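Putative methyltransferase (Emericella variicolor, PDB 7DMB) probably transfers methyl groups from S-adenosylmethionine as a trans-acting methyltransferase in calbistrin biosynthesis, and binds the product S-adenosyl-L-homocysteine. Local coordinates at residues T209-E218 against R248-E256; I262-A273 against E293-L301. All blocks are in the same frame, centred on the assembly; numbering follows the deposited sequence.

Interaction 1. Residues T209-E218 against R248-E256. With SAH (S-adenosyl-L-homocysteine), chain C.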
loop_
_atom_site.group_PDB
_atom_site.type_symbol
_atom_site.label_atom_id
_atom_site.label_comp_id
_atom_site.label_asym_id
_atom_site.label_seq_id
_atom_site.Cartn_x
_atom_site.Cartn_y
_atom_site.Cartn_z
ATOM N N THR A 209 -7.553 -7.035 3.003
ATOM C CA THR A 209 -8.932 -6.664 2.709
ATOM C C THR A 209 -9.308 -6.924 1.256
ATOM O O THR A 209 -10.495 -6.912 0.931
ATOM C CB THR A 209 -9.156 -5.177 3.019
ATOM O OG1 THR A 209 -8.498 -4.377 2.021
ATOM C CG2 THR A 209 -8.596 -4.821 4.390
ATOM N N GLY A 210 -8.329 -7.112 0.378
ATOM C CA GLY A 210 -8.596 -7.405 -1.012
ATOM C C GLY A 210 -8.635 -6.214 -1.933
ATOM O O GLY A 210 -9.158 -6.332 -3.044
ATOM N N GLY A 211 -8.095 -5.068 -1.524
ATOM C CA GLY A 211 -8.183 -3.885 -2.370
ATOM C C GLY A 211 -7.535 -4.085 -3.724
ATOM O O GLY A 211 -8.081 -3.688 -4.755
ATOM N N THR A 212 -6.360 -4.712 -3.740
ATOM C CA THR A 212 -5.708 -5.000 -5.009
ATOM C C THR A 212 -6.271 -6.263 -5.663
ATOM O O THR A 212 -6.390 -6.322 -6.893
ATOM C CB THR A 212 -4.198 -5.104 -4.793
ATOM O OG1 THR A 212 -3.718 -3.854 -4.285
ATOM C CG2 THR A 212 -3.495 -5.422 -6.102
ATOM N N THR A 213 -6.642 -7.265 -4.862
ATOM C CA THR A 213 -7.298 -8.451 -5.408
ATOM C C THR A 213 -8.468 -8.082 -6.312
ATOM O O THR A 213 -8.667 -8.690 -7.374
ATOM C CB THR A 213 -7.793 -9.339 -4.268
ATOM O OG1 THR A 213 -6.877 -9.261 -3.170
ATOM C CG2 THR A 213 -7.934 -10.807 -4.729
ATOM N N ALA A 214 -9.260 -7.085 -5.895
ATOM C CA ALA A 214 -10.453 -6.686 -6.637
ATOM C C ALA A 214 -10.112 -6.130 -8.011
ATOM O O ALA A 214 -10.784 -6.461 -8.996
ATOM C CB ALA A 214 -11.243 -5.650 -5.841
ATOM N N ARG A 215 -9.100 -5.252 -8.092
ATOM C CA ARG A 215 -8.687 -4.754 -9.400
ATOM C C ARG A 215 -8.151 -5.883 -10.284
ATOM O O ARG A 215 -8.424 -5.918 -11.489
ATOM C CB ARG A 215 -7.629 -3.661 -9.272
ATOM C CG ARG A 215 -7.677 -2.678 -8.090
ATOM C CD ARG A 215 -9.040 -2.149 -7.715
ATOM N NE ARG A 215 -9.868 -1.840 -8.867
ATOM C CZ ARG A 215 -11.195 -1.803 -8.823
ATOM N NH1 ARG A 215 -11.817 -2.053 -7.660
ATOM N NH2 ARG A 215 -11.881 -1.533 -9.936
ATOM N N VAL A 216 -7.382 -6.807 -9.699
ATOM C CA VAL A 216 -6.701 -7.841 -10.476
ATOM C C VAL A 216 -7.720 -8.789 -11.100
ATOM O O VAL A 216 -7.574 -9.195 -12.257
ATOM C CB VAL A 216 -5.678 -8.578 -9.581
ATOM C CG1 VAL A 216 -5.220 -9.919 -10.206
ATOM C CG2 VAL A 216 -4.450 -7.671 -9.297
ATOM N N PHE A 217 -8.785 -9.128 -10.362
ATOM C CA PHE A 217 -9.806 -10.023 -10.899
ATOM C C PHE A 217 -10.497 -9.410 -12.114
ATOM O O PHE A 217 -10.827 -10.119 -13.073
ATOM C CB PHE A 217 -10.828 -10.368 -9.814
ATOM C CG PHE A 217 -10.460 -11.577 -8.996
ATOM C CD1 PHE A 217 -10.140 -12.780 -9.615
ATOM C CD2 PHE A 217 -10.438 -11.514 -7.608
ATOM C CE1 PHE A 217 -9.812 -13.896 -8.866
ATOM C CE2 PHE A 217 -10.096 -12.623 -6.848
ATOM C CZ PHE A 217 -9.787 -13.819 -7.476
ATOM N N GLU A 218 -10.705 -8.091 -12.102
ATOM C CA GLU A 218 -11.335 -7.430 -13.241
ATOM C C GLU A 218 -10.497 -7.592 -14.498
ATOM O O GLU A 218 -11.034 -7.808 -15.596
ATOM C CB GLU A 218 -11.553 -5.951 -12.931
ATOM C CG GLU A 218 -12.809 -5.693 -12.127
ATOM C CD GLU A 218 -13.028 -4.218 -11.851
ATOM O OE1 GLU A 218 -12.444 -3.375 -12.574
ATOM O OE2 GLU A 218 -13.769 -3.910 -10.895
ATOM N N ARG A 248 -16.381 -11.044 -0.472
ATOM C CA ARG A 248 -16.063 -10.038 -1.485
ATOM C C ARG A 248 -15.822 -10.662 -2.859
ATOM O O ARG A 248 -16.212 -10.088 -3.883
ATOM C CB ARG A 248 -14.845 -9.223 -1.054
ATOM C CG ARG A 248 -14.346 -8.260 -2.119
ATOM C CD ARG A 248 -13.338 -7.297 -1.548
ATOM N NE ARG A 248 -13.219 -6.079 -2.341
ATOM C CZ ARG A 248 -12.466 -5.045 -1.989
ATOM N NH1 ARG A 248 -11.760 -5.101 -0.872
ATOM N NH2 ARG A 248 -12.419 -3.965 -2.752
ATOM N N PHE A 249 -15.198 -11.844 -2.905
ATOM C CA PHE A 249 -14.853 -12.493 -4.168
ATOM C C PHE A 249 -15.633 -13.780 -4.386
ATOM O O PHE A 249 -15.149 -14.711 -5.037
ATOM C CB PHE A 249 -13.354 -12.735 -4.240
ATOM C CG PHE A 249 -12.561 -11.488 -3.977
ATOM C CD1 PHE A 249 -12.712 -10.385 -4.805
ATOM C CD2 PHE A 249 -11.734 -11.387 -2.865
ATOM C CE1 PHE A 249 -12.017 -9.218 -4.569
ATOM C CE2 PHE A 249 -11.031 -10.219 -2.616
ATOM C CZ PHE A 249 -11.169 -9.133 -3.473
ATOM N N GLU A 250 -16.865 -13.819 -3.875
ATOM C CA GLU A 250 -17.737 -14.961 -4.104
ATOM C C GLU A 250 -18.042 -15.147 -5.592
ATOM O O GLU A 250 -18.229 -16.277 -6.048
ATOM C CB GLU A 250 -19.016 -14.768 -3.290
ATOM C CG GLU A 250 -20.019 -15.880 -3.396
ATOM C CD GLU A 250 -20.940 -15.681 -4.567
ATOM O OE1 GLU A 250 -21.192 -14.502 -4.911
ATOM O OE2 GLU A 250 -21.375 -16.698 -5.155
ATOM N N ALA A 251 -18.066 -14.060 -6.370
ATOM C CA ALA A 251 -18.407 -14.167 -7.786
ATOM C C ALA A 251 -17.352 -14.894 -8.619
ATOM O O ALA A 251 -17.679 -15.345 -9.720
ATOM C CB ALA A 251 -18.643 -12.780 -8.384
ATOM N N TYR A 252 -16.110 -15.021 -8.132
ATOM C CA TYR A 252 -15.007 -15.566 -8.920
ATOM C C TYR A 252 -14.728 -17.029 -8.591
ATOM O O TYR A 252 -14.743 -17.432 -7.425
ATOM C CB TYR A 252 -13.739 -14.740 -8.712
ATOM C CG TYR A 252 -13.940 -13.295 -9.088
ATOM C CD1 TYR A 252 -13.968 -12.907 -10.417
ATOM C CD2 TYR A 252 -14.129 -12.323 -8.114
ATOM C CE1 TYR A 252 -14.164 -11.586 -10.773
ATOM C CE2 TYR A 252 -14.316 -10.991 -8.458
ATOM C CZ TYR A 252 -14.336 -10.631 -9.791
ATOM O OH TYR A 252 -14.540 -9.324 -10.159
ATOM N N ASP A 253 -14.465 -17.817 -9.633
ATOM C CA ASP A 253 -14.172 -19.237 -9.501
ATOM C C ASP A 253 -12.681 -19.469 -9.300
ATOM O O ASP A 253 -11.843 -18.625 -9.645
ATOM C CB ASP A 253 -14.622 -20.013 -10.737
ATOM C CG ASP A 253 -16.103 -19.840 -11.042
ATOM O OD1 ASP A 253 -16.892 -19.582 -10.108
ATOM O OD2 ASP A 253 -16.476 -19.974 -12.229
ATOM N N ASN A 254 -12.363 -20.639 -8.736
ATOM C CA ASN A 254 -10.993 -21.139 -8.654
ATOM C C ASN A 254 -10.099 -20.234 -7.805
ATOM O O ASN A 254 -8.932 -20.003 -8.130
ATOM C CB ASN A 254 -10.393 -21.330 -10.050
ATOM C CG ASN A 254 -11.144 -22.372 -10.874
ATOM O OD1 ASN A 254 -11.501 -23.426 -10.369
ATOM N ND2 ASN A 254 -11.381 -22.072 -12.143
ATOM N N VAL A 255 -10.638 -19.730 -6.701
ATOM C CA VAL A 255 -9.865 -18.968 -5.726
ATOM C C VAL A 255 -9.635 -19.849 -4.500
ATOM O O VAL A 255 -10.562 -20.515 -4.027
ATOM C CB VAL A 255 -10.581 -17.655 -5.355
ATOM C CG1 VAL A 255 -9.675 -16.743 -4.529
ATOM C CG2 VAL A 255 -11.055 -16.937 -6.621
ATOM N N GLU A 256 -8.397 -19.878 -4.004
ATOM C CA GLU A 256 -8.091 -20.508 -2.726
ATOM C C GLU A 256 -7.653 -19.452 -1.719
ATOM O O GLU A 256 -7.172 -18.372 -2.084
ATOM C CB GLU A 256 -6.999 -21.575 -2.861
ATOM C CG GLU A 256 -7.370 -22.693 -3.824
ATOM C CD GLU A 256 -6.239 -23.683 -4.022
ATOM O OE1 GLU A 256 -5.724 -24.212 -3.008
ATOM O OE2 GLU A 256 -5.859 -23.915 -5.194
HETATM N N SAH C . -3.046 -5.774 0.436
HETATM C CA SAH C . -3.661 -5.039 1.576
HETATM C CB SAH C . -3.034 -3.654 1.768
HETATM C CG SAH C . -1.730 -3.696 2.537
HETATM S SD SAH C . -1.917 -4.112 4.299
HETATM C C SAH C . -5.165 -4.897 1.333
HETATM O O SAH C . -5.907 -5.080 2.320
HETATM O OXT SAH C . -5.537 -4.639 0.163
HETATM C "C5'" SAH C . -0.604 -5.343 4.503
HETATM C "C4'" SAH C . -1.148 -6.755 4.531
HETATM O "O4'" SAH C . -0.037 -7.685 4.506
HETATM C "C3'" SAH C . -1.961 -7.083 5.785
HETATM O "O3'" SAH C . -3.170 -7.729 5.407
HETATM C "C2'" SAH C . -1.016 -7.979 6.592
HETATM O "O2'" SAH C . -1.658 -8.933 7.412
HETATM C "C1'" SAH C . -0.219 -8.669 5.494
HETATM N N9 SAH C . 1.099 -9.108 5.940
HETATM C C8 SAH C . 1.884 -8.469 6.865
HETATM N N7 SAH C . 3.029 -9.064 7.081
HETATM C C5 SAH C . 2.997 -10.177 6.256
HETATM C C6 SAH C . 3.924 -11.214 6.033
HETATM N N6 SAH C . 5.096 -11.298 6.654
HETATM N N1 SAH C . 3.583 -12.174 5.138
HETATM C C2 SAH C . 2.398 -12.081 4.520
HETATM N N3 SAH C . 1.454 -11.154 4.648
HETATM C C4 SAH C . 1.811 -10.215 5.542
HETATM O O HOH W 1 -9.640 -2.989 0.160
HETATM O O HOH W 2 -13.288 -7.508 -8.600
#
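Phe217 and Tyr252 form an offset stack, their planes only 8° apart and their centroids 4.3 Å from each other. The overlap continues past the rings, because Phe217 CB sits over the Tyr252 face, 3.5 Å from CZ. Phe249 meets Phe217 obliquely at 49° and completes an aromatic cluster. One face of the Phe249 ring takes the methyl CG2 of Thr213, a CH-pi contact, while Val255 CG2 reaches Phe217 CZ at 3.5 Å.

This apolar patch sets helix 211-220 of the Rossmann-like methyltransferase fold against the chain that leaves helix 242-248 and enters edge strand 255-259. The glycine-rich turn before helix 211-220 holds the carboxylate of S-adenosyl-L-homocysteine: Thr209 N and OG1 both donate to its O, and Gly211 N donates to OXT at 3.1 Å.

Polar contacts reach the same turn through Arg248 and water 1. With CG anti to the backbone N (chi1 173°), the extended Arg248 chain delivers NH1 to Thr209 O at 2.9 Å in a bent bond, above the carbonyl plane; NH2 pairs with Asp178. Water 1 bridges Arg248 NH1 and Thr209 OG1, and farther along the helix water 2 joins Tyr252 OH to Ala214 O, 2.7 Å from each.

Interaction 2. Residues I262-A273 against E293-L301. With SAH (S-adenosyl-L-homocysteine), chain C.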
loop_
_atom_site.group_PDB
_atom_site.type_symbol
_atom_site.label_atom_id
_atom_site.label_comp_id
_atom_site.label_asym_id
_atom_site.label_seq_id
_atom_site.Cartn_x
_atom_site.Cartn_y
_atom_site.Cartn_z
ATOM N N ILE A 262 5.410 -14.425 4.128
ATOM C CA ILE A 262 6.425 -14.323 3.076
ATOM C C ILE A 262 7.811 -14.008 3.620
ATOM O O ILE A 262 8.801 -14.134 2.878
ATOM C CB ILE A 262 5.982 -13.298 2.011
ATOM C CG1 ILE A 262 6.771 -13.453 0.696
ATOM C CG2 ILE A 262 6.082 -11.868 2.549
ATOM C CD1 ILE A 262 6.685 -14.822 0.035
ATOM N N SER A 263 7.932 -13.643 4.901
ATOM C CA SER A 263 9.264 -13.496 5.490
ATOM C C SER A 263 9.954 -14.833 5.756
ATOM O O SER A 263 11.123 -14.826 6.151
ATOM C CB SER A 263 9.213 -12.682 6.797
ATOM O OG SER A 263 8.487 -13.326 7.842
ATOM N N LYS A 264 9.275 -15.961 5.543
ATOM C CA LYS A 264 9.810 -17.283 5.827
ATOM C C LYS A 264 9.594 -18.188 4.625
ATOM O O LYS A 264 8.782 -17.896 3.743
ATOM C CB LYS A 264 9.155 -17.911 7.062
ATOM C CG LYS A 264 9.451 -17.158 8.341
ATOM C CD LYS A 264 8.586 -17.654 9.481
ATOM C CE LYS A 264 8.652 -16.676 10.641
ATOM N NZ LYS A 264 9.201 -17.289 11.866
ATOM N N ASP A 265 10.321 -19.306 4.609
ATOM C CA ASP A 265 10.313 -20.211 3.465
ATOM C C ASP A 265 8.888 -20.675 3.146
ATOM O O ASP A 265 8.225 -21.271 4.013
ATOM C CB ASP A 265 11.208 -21.423 3.723
ATOM C CG ASP A 265 11.025 -22.500 2.679
ATOM O OD1 ASP A 265 10.916 -22.159 1.481
ATOM O OD2 ASP A 265 10.984 -23.689 3.053
ATOM N N PRO A 266 8.386 -20.423 1.932
ATOM C CA PRO A 266 7.032 -20.887 1.600
ATOM C C PRO A 266 6.923 -22.394 1.430
ATOM O O PRO A 266 5.863 -22.956 1.753
ATOM C CB PRO A 266 6.699 -20.134 0.303
ATOM C CG PRO A 266 7.961 -19.571 -0.191
ATOM C CD PRO A 266 8.941 -19.510 0.922
ATOM N N VAL A 267 7.975 -23.072 0.957
ATOM C CA VAL A 267 7.903 -24.526 0.791
ATOM C C VAL A 267 7.614 -25.205 2.126
ATOM O O VAL A 267 6.775 -26.113 2.211
ATOM C CB VAL A 267 9.192 -25.072 0.150
ATOM C CG1 VAL A 267 9.032 -26.594 -0.165
ATOM C CG2 VAL A 267 9.544 -24.296 -1.110
ATOM N N GLU A 268 8.310 -24.786 3.192
ATOM C CA GLU A 268 8.068 -25.391 4.501
ATOM C C GLU A 268 6.654 -25.086 5.008
ATOM O O GLU A 268 6.079 -25.884 5.764
ATOM C CB GLU A 268 9.142 -24.923 5.496
ATOM C CG GLU A 268 9.087 -25.550 6.917
ATOM C CD GLU A 268 9.320 -27.068 6.936
ATOM O OE1 GLU A 268 9.988 -27.597 6.019
ATOM O OE2 GLU A 268 8.822 -27.732 7.873
ATOM N N GLN A 269 6.067 -23.961 4.580
ATOM C CA GLN A 269 4.691 -23.616 4.934
ATOM C C GLN A 269 3.644 -24.349 4.099
ATOM O O GLN A 269 2.447 -24.131 4.322
ATOM C CB GLN A 269 4.474 -22.101 4.808
ATOM C CG GLN A 269 5.376 -21.272 5.725
ATOM C CD GLN A 269 5.175 -19.790 5.538
ATOM O OE1 GLN A 269 4.119 -19.243 5.888
ATOM N NE2 GLN A 269 6.174 -19.130 4.964
ATOM N N GLY A 270 4.048 -25.198 3.157
ATOM C CA GLY A 270 3.109 -25.977 2.376
ATOM C C GLY A 270 2.850 -25.508 0.959
ATOM O O GLY A 270 1.861 -25.950 0.357
ATOM N N PHE A 271 3.699 -24.638 0.413
ATOM C CA PHE A 271 3.566 -24.107 -0.936
ATOM C C PHE A 271 4.608 -24.750 -1.844
ATOM O O PHE A 271 5.690 -25.134 -1.390
ATOM C CB PHE A 271 3.714 -22.575 -0.924
ATOM C CG PHE A 271 2.558 -21.880 -0.249
ATOM C CD1 PHE A 271 1.453 -21.460 -0.989
ATOM C CD2 PHE A 271 2.533 -21.725 1.133
ATOM C CE1 PHE A 271 0.368 -20.854 -0.371
ATOM C CE2 PHE A 271 1.449 -21.122 1.765
ATOM C CZ PHE A 271 0.365 -20.683 1.005
ATOM N N GLU A 272 4.266 -24.886 -3.129
ATOM C CA GLU A 272 5.116 -25.594 -4.083
ATOM C C GLU A 272 6.061 -24.609 -4.765
ATOM O O GLU A 272 5.621 -23.590 -5.300
ATOM C CB GLU A 272 4.273 -26.335 -5.124
ATOM C CG GLU A 272 5.079 -26.871 -6.282
ATOM C CD GLU A 272 4.335 -27.901 -7.122
ATOM O OE1 GLU A 272 5.018 -28.776 -7.693
ATOM O OE2 GLU A 272 3.088 -27.832 -7.217
ATOM N N ALA A 273 7.356 -24.919 -4.750
ATOM C CA ALA A 273 8.343 -24.049 -5.376
ATOM C C ALA A 273 8.138 -23.999 -6.886
ATOM O O ALA A 273 7.904 -25.022 -7.532
ATOM C CB ALA A 273 9.752 -24.538 -5.057
ATOM N N GLU A 293 15.462 -11.260 1.862
ATOM C CA GLU A 293 14.951 -12.587 2.196
ATOM C C GLU A 293 13.504 -12.737 1.752
ATOM O O GLU A 293 13.099 -13.797 1.250
ATOM C CB GLU A 293 15.085 -12.833 3.696
ATOM C CG GLU A 293 16.370 -13.550 4.096
ATOM C CD GLU A 293 16.474 -13.731 5.600
ATOM O OE1 GLU A 293 15.426 -13.995 6.228
ATOM O OE2 GLU A 293 17.592 -13.612 6.153
ATOM N N THR A 294 12.721 -11.669 1.902
ATOM C CA THR A 294 11.344 -11.650 1.420
ATOM C C THR A 294 11.281 -11.843 -0.085
ATOM O O THR A 294 10.470 -12.631 -0.593
ATOM C CB THR A 294 10.687 -10.334 1.798
ATOM O OG1 THR A 294 10.362 -10.374 3.188
ATOM C CG2 THR A 294 9.423 -10.088 0.946
ATOM N N LEU A 295 12.114 -11.110 -0.824
ATOM C CA LEU A 295 12.088 -11.262 -2.271
ATOM C C LEU A 295 12.607 -12.641 -2.712
ATOM O O LEU A 295 12.084 -13.212 -3.675
ATOM C CB LEU A 295 12.860 -10.100 -2.914
ATOM C CG LEU A 295 12.182 -8.720 -2.778
ATOM C CD1 LEU A 295 13.131 -7.548 -2.983
ATOM C CD2 LEU A 295 10.999 -8.575 -3.727
ATOM N N LYS A 296 13.588 -13.218 -2.001
ATOM C CA LYS A 296 14.013 -14.586 -2.310
ATOM C C LYS A 296 12.890 -15.588 -2.068
ATOM O O LYS A 296 12.799 -16.610 -2.769
ATOM C CB LYS A 296 15.236 -14.986 -1.477
ATOM C CG LYS A 296 16.534 -14.228 -1.802
ATOM C CD LYS A 296 17.687 -14.635 -0.857
ATOM C CE LYS A 296 19.003 -13.978 -1.270
ATOM N NZ LYS A 296 20.179 -14.536 -0.553
ATOM N N ASN A 297 12.033 -15.326 -1.083
ATOM C CA ASN A 297 10.900 -16.217 -0.857
ATOM C C ASN A 297 9.844 -16.046 -1.942
ATOM O O ASN A 297 9.214 -17.032 -2.347
ATOM C CB ASN A 297 10.310 -15.989 0.533
ATOM C CG ASN A 297 11.216 -16.509 1.643
ATOM O OD1 ASN A 297 12.015 -17.435 1.436
ATOM N ND2 ASN A 297 11.111 -15.906 2.825
ATOM N N VAL A 298 9.667 -14.823 -2.457
ATOM C CA VAL A 298 8.792 -14.643 -3.615
ATOM C C VAL A 298 9.345 -15.395 -4.825
ATOM O O VAL A 298 8.593 -16.020 -5.580
ATOM C CB VAL A 298 8.593 -13.148 -3.921
ATOM C CG1 VAL A 298 7.859 -12.976 -5.244
ATOM C CG2 VAL A 298 7.818 -12.467 -2.806
ATOM N N ARG A 299 10.666 -15.338 -5.036
ATOM C CA ARG A 299 11.264 -15.997 -6.196
ATOM C C ARG A 299 11.107 -17.512 -6.119
ATOM O O ARG A 299 10.881 -18.178 -7.141
ATOM C CB ARG A 299 12.748 -15.635 -6.312
ATOM C CG ARG A 299 13.436 -16.285 -7.527
ATOM C CD ARG A 299 14.908 -16.526 -7.271
ATOM N NE ARG A 299 15.729 -16.335 -8.468
ATOM C CZ ARG A 299 16.195 -17.326 -9.227
ATOM N NH1 ARG A 299 15.908 -18.592 -8.925
ATOM N NH2 ARG A 299 16.936 -17.051 -10.295
ATOM N N THR A 300 11.241 -18.072 -4.916
ATOM C CA THR A 300 11.028 -19.506 -4.726
ATOM C C THR A 300 9.678 -19.946 -5.280
ATOM O O THR A 300 9.568 -21.019 -5.886
ATOM C CB THR A 300 11.150 -19.850 -3.235
ATOM O OG1 THR A 300 12.517 -19.705 -2.836
ATOM C CG2 THR A 300 10.692 -21.266 -2.944
ATOM N N LEU A 301 8.642 -19.109 -5.111
ATOM C CA LEU A 301 7.303 -19.450 -5.584
ATOM C C LEU A 301 7.164 -19.366 -7.102
ATOM O O LEU A 301 6.281 -20.030 -7.667
ATOM C CB LEU A 301 6.262 -18.538 -4.918
ATOM C CG LEU A 301 6.014 -18.762 -3.425
ATOM C CD1 LEU A 301 5.315 -17.573 -2.785
ATOM C CD2 LEU A 301 5.193 -20.040 -3.202
HETATM N N SAH C . -3.046 -5.774 0.436
HETATM C CA SAH C . -3.661 -5.039 1.576
HETATM C CB SAH C . -3.034 -3.654 1.768
HETATM C CG SAH C . -1.730 -3.696 2.537
HETATM S SD SAH C . -1.917 -4.112 4.299
HETATM C C SAH C . -5.165 -4.897 1.333
HETATM O O SAH C . -5.907 -5.080 2.320
HETATM O OXT SAH C . -5.537 -4.639 0.163
HETATM C "C5'" SAH C . -0.604 -5.343 4.503
HETATM C "C4'" SAH C . -1.148 -6.755 4.531
HETATM O "O4'" SAH C . -0.037 -7.685 4.506
HETATM C "C3'" SAH C . -1.961 -7.083 5.785
HETATM O "O3'" SAH C . -3.170 -7.729 5.407
HETATM C "C2'" SAH C . -1.016 -7.979 6.592
HETATM O "O2'" SAH C . -1.658 -8.933 7.412
HETATM C "C1'" SAH C . -0.219 -8.669 5.494
HETATM N N9 SAH C . 1.099 -9.108 5.940
HETATM C C8 SAH C . 1.884 -8.469 6.865
HETATM N N7 SAH C . 3.029 -9.064 7.081
HETATM C C5 SAH C . 2.997 -10.177 6.256
HETATM C C6 SAH C . 3.924 -11.214 6.033
HETATM N N6 SAH C . 5.096 -11.298 6.654
HETATM N N1 SAH C . 3.583 -12.174 5.138
HETATM C C2 SAH C . 2.398 -12.081 4.520
HETATM N N3 SAH C . 1.454 -11.154 4.648
HETATM C C4 SAH C . 1.811 -10.215 5.542
HETATM O O HOH W 3 13.177 -16.687 4.674
HETATM O O HOH W 4 12.777 -12.691 6.499
#
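The loop 262-273 runs beside helix 293-301, its backbone approaching closely at both ends, with CA atoms 4.9 Å apart at Ser263 and Thr294 and 4.7 Å apart at Ala273 and Leu301. Between these points Asn297 is the polar anchor: its ND2 donates to Ile262 O at 2.9 Å in a nearly straight bond (161°). The acceptor lies in the amide plane of Asn297, although the nitrogen stands above the carbonyl plane of Ile262. Water 3 accepts from the same ND2 and donates to Ser263 O, which also receives a bond from water 4, itself a donor to Glu293 OE1.

Apolar contacts flank this anchor. The first torsion of Ile262 (-163°) swings CG1 away from the backbone N and toward Val298, whose CG2 it meets at 3.8 Å; Ile262 CD1 packs on Asn297 CB. Farther along, Leu301 CD2 lies against both Pro266 CB and Phe271 CB, the latter at 3.7 Å, and Val267 CG2 touches Thr300 CG2. Within the loop, Asp265 OD2 accepts from Glu268 N at 2.9 Å, an Asx motif spanning Asp265 to Glu268, just where Pro266 meets the helix. Ile262 N donates to SAH N1 at 3.1 Å, placing the start of this packed loop at the adenine end of the cofactor site in a Rossmann-like methyltransferase.

Following the chain, strand 200-205 leads into the turn and helix of 209-218; strand 229-236 and helix 242-248 come next, the helix ending at the start of 248-256, where interaction 1 closes its loop. Segment 248-256 runs into strand 255-259, and beyond that strand interaction 2 opens at 262-273, passes through strand 276-282 and closes on helix 291-301. The two contacts are therefore in series, neither nested nor crossed. Their centres lie about 22 Å apart and their nearest atoms about 7 Å. Interaction 1 joins helix 211-220 to the approach to edge strand 255-259, whereas interaction 2 joins the loop beyond that strand to helix 291-301. S-adenosyl-L-homocysteine spans them, with its carboxylate at 209-211 and its adenine at Ile262.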